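Local structure of putative glycosyltransferase (Mannosyltransferase) involved in glycosylating the PBCV-1 major capsid protein (Paramecium bursaria Chlorella virus 1, 2P6W) at residues Ile105-Phe110 and Glu133-Val138; Phe57-Ile62 and Phe76-Ser81. The protein is the N-terminal domain of a putative glycosyltransferase thought to glycosylate the major capsid protein of the virus, and binds manganese and UDP-sugar. All coordinates share one frame; numbering follows the deposited sequence.

Interaction 1 (Ile105-Phe110 and Glu133-Val138); sequences ILYHTF and EIEKIV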
loop_
_atom_site.group_PDB
_atom_site.type_symbol
_atom_site.label_atom_id
_atom_site.label_comp_id
_atom_site.label_asym_id
_atom_site.label_seq_id
_atom_site.Cartn_x
_atom_site.Cartn_y
_atom_site.Cartn_z
ATOM N N ILE A 105 -0.976 -6.921 16.804
ATOM C CA ILE A 105 -0.607 -5.914 15.791
ATOM C C ILE A 105 -1.788 -5.530 14.887
ATOM O O ILE A 105 -2.498 -6.412 14.378
ATOM C CB ILE A 105 0.619 -6.378 14.962
ATOM C CG1 ILE A 105 1.799 -6.699 15.890
ATOM C CG2 ILE A 105 1.022 -5.300 13.936
ATOM C CD1 ILE A 105 2.182 -5.552 16.858
ATOM N N LEU A 106 -1.989 -4.210 14.724
ATOM C CA LEU A 106 -3.022 -3.634 13.844
ATOM C C LEU A 106 -2.442 -3.093 12.536
ATOM O O LEU A 106 -3.139 -3.071 11.534
ATOM C CB LEU A 106 -3.788 -2.512 14.544
ATOM C CG LEU A 106 -4.679 -2.855 15.743
ATOM C CD1 LEU A 106 -5.043 -1.572 16.470
ATOM C CD2 LEU A 106 -5.930 -3.629 15.361
ATOM N N TYR A 107 -1.181 -2.652 12.552
ATOM C CA TYR A 107 -0.540 -2.121 11.340
ATOM C C TYR A 107 0.873 -2.627 11.189
ATOM O O TYR A 107 1.627 -2.599 12.148
ATOM C CB TYR A 107 -0.439 -0.593 11.442
ATOM C CG TYR A 107 -1.717 0.159 11.150
ATOM C CD1 TYR A 107 -2.008 0.606 9.856
ATOM C CD2 TYR A 107 -2.627 0.439 12.163
ATOM C CE1 TYR A 107 -3.193 1.289 9.576
ATOM C CE2 TYR A 107 -3.795 1.119 11.900
ATOM C CZ TYR A 107 -4.078 1.532 10.604
ATOM O OH TYR A 107 -5.254 2.215 10.352
ATOM N N HIS A 108 1.229 -3.076 9.985
ATOM C CA HIS A 108 2.622 -3.260 9.613
ATOM C C HIS A 108 2.968 -2.211 8.565
ATOM O O HIS A 108 2.270 -2.097 7.547
ATOM C CB HIS A 108 2.844 -4.659 9.036
ATOM C CG HIS A 108 2.779 -5.734 10.066
ATOM N ND1 HIS A 108 1.623 -6.423 10.351
ATOM C CD2 HIS A 108 3.717 -6.199 10.917
ATOM C CE1 HIS A 108 1.853 -7.274 11.335
ATOM N NE2 HIS A 108 3.122 -7.171 11.682
ATOM N N THR A 109 4.000 -1.410 8.847
ATOM C CA THR A 109 4.438 -0.339 7.961
ATOM C C THR A 109 5.940 -0.446 7.726
ATOM O O THR A 109 6.609 -1.317 8.305
ATOM C CB THR A 109 4.074 1.059 8.555
ATOM O OG1 THR A 109 4.688 1.182 9.852
ATOM C CG2 THR A 109 2.562 1.188 8.672
ATOM N N PHE A 110 6.465 0.424 6.872
ATOM C CA PHE A 110 7.856 0.336 6.404
ATOM C C PHE A 110 8.515 1.689 6.394
ATOM O O PHE A 110 7.903 2.675 5.991
ATOM C CB PHE A 110 7.908 -0.322 5.009
ATOM C CG PHE A 110 7.173 -1.604 4.987
ATOM C CD1 PHE A 110 7.798 -2.767 5.423
ATOM C CD2 PHE A 110 5.823 -1.641 4.651
ATOM C CE1 PHE A 110 7.096 -3.966 5.498
ATOM C CE2 PHE A 110 5.113 -2.819 4.714
ATOM C CZ PHE A 110 5.745 -3.997 5.147
ATOM N N GLU A 133 -12.164 0.480 11.576
ATOM C CA GLU A 133 -12.808 1.681 12.130
ATOM C C GLU A 133 -11.794 2.812 12.277
ATOM O O GLU A 133 -12.136 3.996 12.182
ATOM C CB GLU A 133 -13.481 1.337 13.456
ATOM C CG GLU A 133 -14.736 0.501 13.238
ATOM C CD GLU A 133 -15.854 1.322 12.642
ATOM O OE1 GLU A 133 -16.143 2.413 13.185
ATOM O OE2 GLU A 133 -16.439 0.872 11.632
ATOM N N ILE A 134 -10.537 2.434 12.478
ATOM C CA ILE A 134 -9.451 3.416 12.493
ATOM C C ILE A 134 -9.261 4.046 11.127
ATOM O O ILE A 134 -9.122 5.268 11.019
ATOM C CB ILE A 134 -8.123 2.798 12.956
ATOM C CG1 ILE A 134 -8.253 2.363 14.423
ATOM C CG2 ILE A 134 -6.984 3.801 12.746
ATOM C CD1 ILE A 134 -7.008 1.682 14.995
ATOM N N GLU A 135 -9.264 3.221 10.080
ATOM C CA GLU A 135 -9.134 3.765 8.727
ATOM C C GLU A 135 -10.289 4.722 8.400
ATOM O O GLU A 135 -10.112 5.707 7.685
ATOM C CB GLU A 135 -9.061 2.642 7.715
ATOM C CG GLU A 135 -7.730 1.896 7.792
ATOM C CD GLU A 135 -6.597 2.712 7.180
ATOM O OE1 GLU A 135 -6.787 3.270 6.084
ATOM O OE2 GLU A 135 -5.513 2.811 7.783
ATOM N N LYS A 136 -11.474 4.428 8.922
ATOM C CA LYS A 136 -12.593 5.337 8.749
ATOM C C LYS A 136 -12.266 6.714 9.326
ATOM O O LYS A 136 -12.593 7.740 8.718
ATOM C CB LYS A 136 -13.868 4.798 9.404
ATOM C CG LYS A 136 -14.558 3.703 8.628
ATOM C CD LYS A 136 -15.908 3.358 9.269
ATOM C CE LYS A 136 -16.574 2.141 8.639
ATOM N NZ LYS A 136 -17.872 1.866 9.338
ATOM N N ILE A 137 -11.606 6.733 10.483
ATOM C CA ILE A 137 -11.180 7.996 11.070
ATOM C C ILE A 137 -10.104 8.677 10.224
ATOM O O ILE A 137 -10.167 9.887 9.986
ATOM C CB ILE A 137 -10.695 7.809 12.535
ATOM C CG1 ILE A 137 -11.839 7.281 13.409
ATOM C CG2 ILE A 137 -10.179 9.113 13.081
ATOM C CD1 ILE A 137 -13.020 8.208 13.490
ATOM N N VAL A 138 -9.150 7.897 9.717
ATOM C CA VAL A 138 -8.101 8.463 8.873
ATOM C C VAL A 138 -8.750 9.162 7.685
ATOM O O VAL A 138 -8.426 10.297 7.385
ATOM C CB VAL A 138 -7.169 7.386 8.348
ATOM C CG1 VAL A 138 -6.201 7.955 7.283
ATOM C CG2 VAL A 138 -6.377 6.786 9.496
#
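Y107 reaches from strand 107-110 to helix 132-140 and meets E135 and I134 with the outer end of its ring. Its CB points at the helix. CG lies beside the backbone N and anti to the carbonyl carbon (chi1 -78°), which sends the ring out from the strand. V127 and V161 touch the tyrosine from the neighbouring strand and from helix 153-164. Contact with helix 132-140 begins further out. CE2 is 4.3 Å from I134 CG2, and on the other edge CE1 is 3.3 Å from E135 OE2. The hydroxyl completes the reach. Y107 OH donates a hydrogen bond of 2.6 Å to E135 OE2, and it also rests 3.4 Å from I134 CG2. The oxygen of E135 lies in the ring plane, and the carboxylate is turned 50° from that plane. E135 accepts through the anti lone pair of OE2. Its own chain starts off to one side and is bent at chi2 (-75°), which brings the acid back to the tyrosine. Beside this bond, L106 CD1 packs on I134 CD1 at 4.1 Å, the two side chains crossing at about a right angle. The buried acid has more than one partner. OE2 also forms a salt bridge with K125, and OE1 takes a hydrogen bond from S60. The lysine and the phenol together probably keep E135 ionised, and the three partners should hold the carboxylate in one rotation. A short bond, probably from a neutral phenol to an ionised acid, thus ties helix 132-140 to strand 107-110 in a buried setting.

Interaction 2 (Phe57-Ile62 and Phe76-Ser81); sequences FRRSWI and FLWLDS. With MN (manganese (II) ion), chain B.
R59, on helix 59-69, lies across W78 of strand 75-79 and meets D80 just beyond it. The apolar part is a CH-pi contact. R59 CB sits 3.5 Å from the centroid of the six-membered ring of W78, only 8° off the ring normal. I62 adds to it, with CD1 3.8 Å from W78 CZ3. R59 CG lies between the backbone N and the carbonyl carbon (chi1 64°), and the bend at chi3 turns the guanidinium past the pyrrole part of the indole. NH1 and W78 NE1 come close there, but both are donors.

The polar part centres on D80. W78 NE1 gives a nearly straight hydrogen bond of 2.9 Å to D80 OD1, in the indole plane and on the anti lone pair. R59 NH1 makes a salt bridge of 3.2 Å to the same oxygen, with the two flat groups almost perpendicular. A water accepts from R59 NH1 and donates to D80 OD2. R59 NE is held by the carbonyl of H56.

The metal part uses the other oxygen. D80 OD2 binds manganese at 2.1 Å, and D82 and H195 also bind the ion. W78 and R59 thus form a second shell and probably help to orient the acid. R59, D80 and S81 bind UDP-glucose in this protein, though none is bound here. An aspartate pair on the metal after a strand is the DxD motif of GT-A glycosyltransferases.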
loop_
_atom_site.group_PDB
_atom_site.type_symbol
_atom_site.label_atom_id
_atom_site.label_comp_id
_atom_site.label_asym_id
_atom_site.label_seq_id
_atom_site.Cartn_x
_atom_site.Cartn_y
_atom_site.Cartn_z
ATOM N N PHE A 57 -5.446 10.378 0.418
ATOM C CA PHE A 57 -6.273 9.792 1.475
ATOM C C PHE A 57 -7.213 8.713 0.964
ATOM O O PHE A 57 -7.736 7.933 1.756
ATOM C CB PHE A 57 -7.105 10.860 2.168
ATOM C CG PHE A 57 -6.409 11.526 3.326
ATOM C CD1 PHE A 57 -6.489 10.962 4.606
ATOM C CD2 PHE A 57 -5.714 12.727 3.151
ATOM C CE1 PHE A 57 -5.866 11.572 5.692
ATOM C CE2 PHE A 57 -5.080 13.350 4.244
ATOM C CZ PHE A 57 -5.175 12.761 5.519
ATOM N N ARG A 58 -7.439 8.681 -0.350
ATOM C CA ARG A 58 -8.453 7.777 -0.906
ATOM C C ARG A 58 -8.262 6.300 -0.528
ATOM O O ARG A 58 -9.249 5.566 -0.420
ATOM C CB ARG A 58 -8.599 7.932 -2.424
ATOM C CG ARG A 58 -9.937 7.391 -2.917
ATOM C CD ARG A 58 -10.267 7.830 -4.320
ATOM N NE ARG A 58 -11.703 7.682 -4.583
ATOM C CZ ARG A 58 -12.225 6.949 -5.565
ATOM N NH1 ARG A 58 -11.443 6.310 -6.415
ATOM N NH2 ARG A 58 -13.541 6.887 -5.708
ATOM N N ARG A 59 -7.019 5.864 -0.306
ATOM C CA ARG A 59 -6.756 4.486 0.139
ATOM C C ARG A 59 -7.561 4.098 1.401
ATOM O O ARG A 59 -7.963 2.943 1.560
ATOM C CB ARG A 59 -5.270 4.292 0.384
ATOM C CG ARG A 59 -4.727 5.131 1.499
ATOM C CD ARG A 59 -3.193 5.165 1.434
ATOM N NE ARG A 59 -2.787 6.040 0.343
ATOM C CZ ARG A 59 -1.570 6.072 -0.184
ATOM N NH1 ARG A 59 -0.628 5.263 0.277
ATOM N NH2 ARG A 59 -1.304 6.908 -1.186
ATOM N N SER A 60 -7.795 5.066 2.290
ATOM C CA SER A 60 -8.518 4.799 3.537
ATOM C C SER A 60 -10.036 4.760 3.333
ATOM O O SER A 60 -10.793 4.370 4.239
ATOM C CB SER A 60 -8.136 5.823 4.610
ATOM O OG SER A 60 -6.758 5.723 4.912
ATOM N N TRP A 61 -10.476 5.191 2.149
ATOM C CA TRP A 61 -11.857 5.007 1.719
ATOM C C TRP A 61 -11.993 3.675 0.971
ATOM O O TRP A 61 -12.950 2.919 1.201
ATOM C CB TRP A 61 -12.290 6.187 0.843
ATOM C CG TRP A 61 -13.708 6.117 0.334
ATOM C CD1 TRP A 61 -14.828 6.543 0.974
ATOM C CD2 TRP A 61 -14.131 5.608 -0.935
ATOM N NE1 TRP A 61 -15.939 6.319 0.186
ATOM C CE2 TRP A 61 -15.535 5.735 -0.985
ATOM C CE3 TRP A 61 -13.464 5.010 -2.020
ATOM C CZ2 TRP A 61 -16.285 5.323 -2.091
ATOM C CZ3 TRP A 61 -14.214 4.613 -3.125
ATOM C CH2 TRP A 61 -15.613 4.764 -3.143
ATOM N N ILE A 62 -11.029 3.387 0.092
ATOM C CA ILE A 62 -11.031 2.132 -0.696
ATOM C C ILE A 62 -10.983 0.884 0.199
ATOM O O ILE A 62 -11.580 -0.154 -0.125
ATOM C CB ILE A 62 -9.902 2.107 -1.758
ATOM C CG1 ILE A 62 -10.071 3.267 -2.740
ATOM C CG2 ILE A 62 -9.828 0.740 -2.518
ATOM C CD1 ILE A 62 -8.837 3.490 -3.585
ATOM N N PHE A 76 -5.729 -6.650 5.479
ATOM C CA PHE A 76 -5.864 -5.857 4.254
ATOM C C PHE A 76 -4.493 -5.325 3.915
ATOM O O PHE A 76 -3.764 -4.880 4.799
ATOM C CB PHE A 76 -6.824 -4.686 4.463
ATOM C CG PHE A 76 -8.238 -5.128 4.695
ATOM C CD1 PHE A 76 -9.099 -5.345 3.620
ATOM C CD2 PHE A 76 -8.698 -5.351 5.992
ATOM C CE1 PHE A 76 -10.398 -5.774 3.832
ATOM C CE2 PHE A 76 -10.014 -5.786 6.212
ATOM C CZ PHE A 76 -10.858 -6.001 5.121
ATOM N N LEU A 77 -4.130 -5.394 2.640
ATOM C CA LEU A 77 -2.826 -4.904 2.210
ATOM C C LEU A 77 -3.062 -3.871 1.112
ATOM O O LEU A 77 -3.471 -4.226 0.011
ATOM C CB LEU A 77 -1.961 -6.073 1.697
ATOM C CG LEU A 77 -0.637 -5.681 1.037
ATOM C CD1 LEU A 77 0.211 -4.817 1.979
ATOM C CD2 LEU A 77 0.138 -6.910 0.605
ATOM N N TRP A 78 -2.817 -2.598 1.420
ATOM C CA TRP A 78 -2.887 -1.538 0.411
ATOM C C TRP A 78 -1.576 -1.485 -0.370
ATOM O O TRP A 78 -0.517 -1.440 0.255
ATOM C CB TRP A 78 -3.095 -0.158 1.072
ATOM C CG TRP A 78 -2.880 0.922 0.066
ATOM C CD1 TRP A 78 -1.738 1.646 -0.147
ATOM C CD2 TRP A 78 -3.808 1.335 -0.948
ATOM N NE1 TRP A 78 -1.903 2.491 -1.222
ATOM C CE2 TRP A 78 -3.169 2.327 -1.723
ATOM C CE3 TRP A 78 -5.123 0.967 -1.272
ATOM C CZ2 TRP A 78 -3.795 2.950 -2.813
ATOM C CZ3 TRP A 78 -5.755 1.601 -2.352
ATOM C CH2 TRP A 78 -5.084 2.574 -3.114
ATOM N N LEU A 79 -1.655 -1.469 -1.704
ATOM C CA LEU A 79 -0.500 -1.186 -2.567
ATOM C C LEU A 79 -0.821 -0.018 -3.481
ATOM O O LEU A 79 -1.860 -0.033 -4.174
ATOM C CB LEU A 79 -0.191 -2.392 -3.467
ATOM C CG LEU A 79 0.108 -3.718 -2.779
ATOM C CD1 LEU A 79 0.389 -4.778 -3.840
ATOM C CD2 LEU A 79 1.240 -3.636 -1.759
ATOM N N ASP A 80 0.057 0.990 -3.510
ATOM C CA ASP A 80 -0.074 2.083 -4.495
ATOM C C ASP A 80 -0.124 1.472 -5.890
ATOM O O ASP A 80 0.449 0.402 -6.124
ATOM C CB ASP A 80 1.144 3.013 -4.469
ATOM C CG ASP A 80 1.136 3.986 -3.305
ATOM O OD1 ASP A 80 0.192 3.957 -2.486
ATOM O OD2 ASP A 80 2.096 4.786 -3.221
ATOM N N SER A 81 -0.765 2.152 -6.831
ATOM C CA SER A 81 -0.758 1.666 -8.212
ATOM C C SER A 81 0.626 1.752 -8.868
ATOM O O SER A 81 0.827 1.223 -9.974
ATOM C CB SER A 81 -1.795 2.416 -9.062
ATOM O OG SER A 81 -1.575 3.819 -8.984
HETATM MN MN MN B . 3.743 5.386 -4.470
HETATM O O HOH W 1 1.624 6.425 -1.128
#

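How the interactions relate
From the N terminus, interaction 2 comes first. It closes the short helix-to-strand connection between 57-62 and 76-81, setting helix 59-69 against the central strand 75-79. Interaction 1 opens later and closes the path from strand 107-110 through strand 124-128 to helix 132-140. The two loops follow in series and neither nest nor cross. Both reach the same mixed sheet, where strand 124-128 lies between strands 75-79 and 107-110. Their centres are about 11 Å apart. The two contacts also meet directly, where V138 packs on S60 and F57. Helix 132-140 therefore bridges the two contacts; only interaction 2 reaches the manganese.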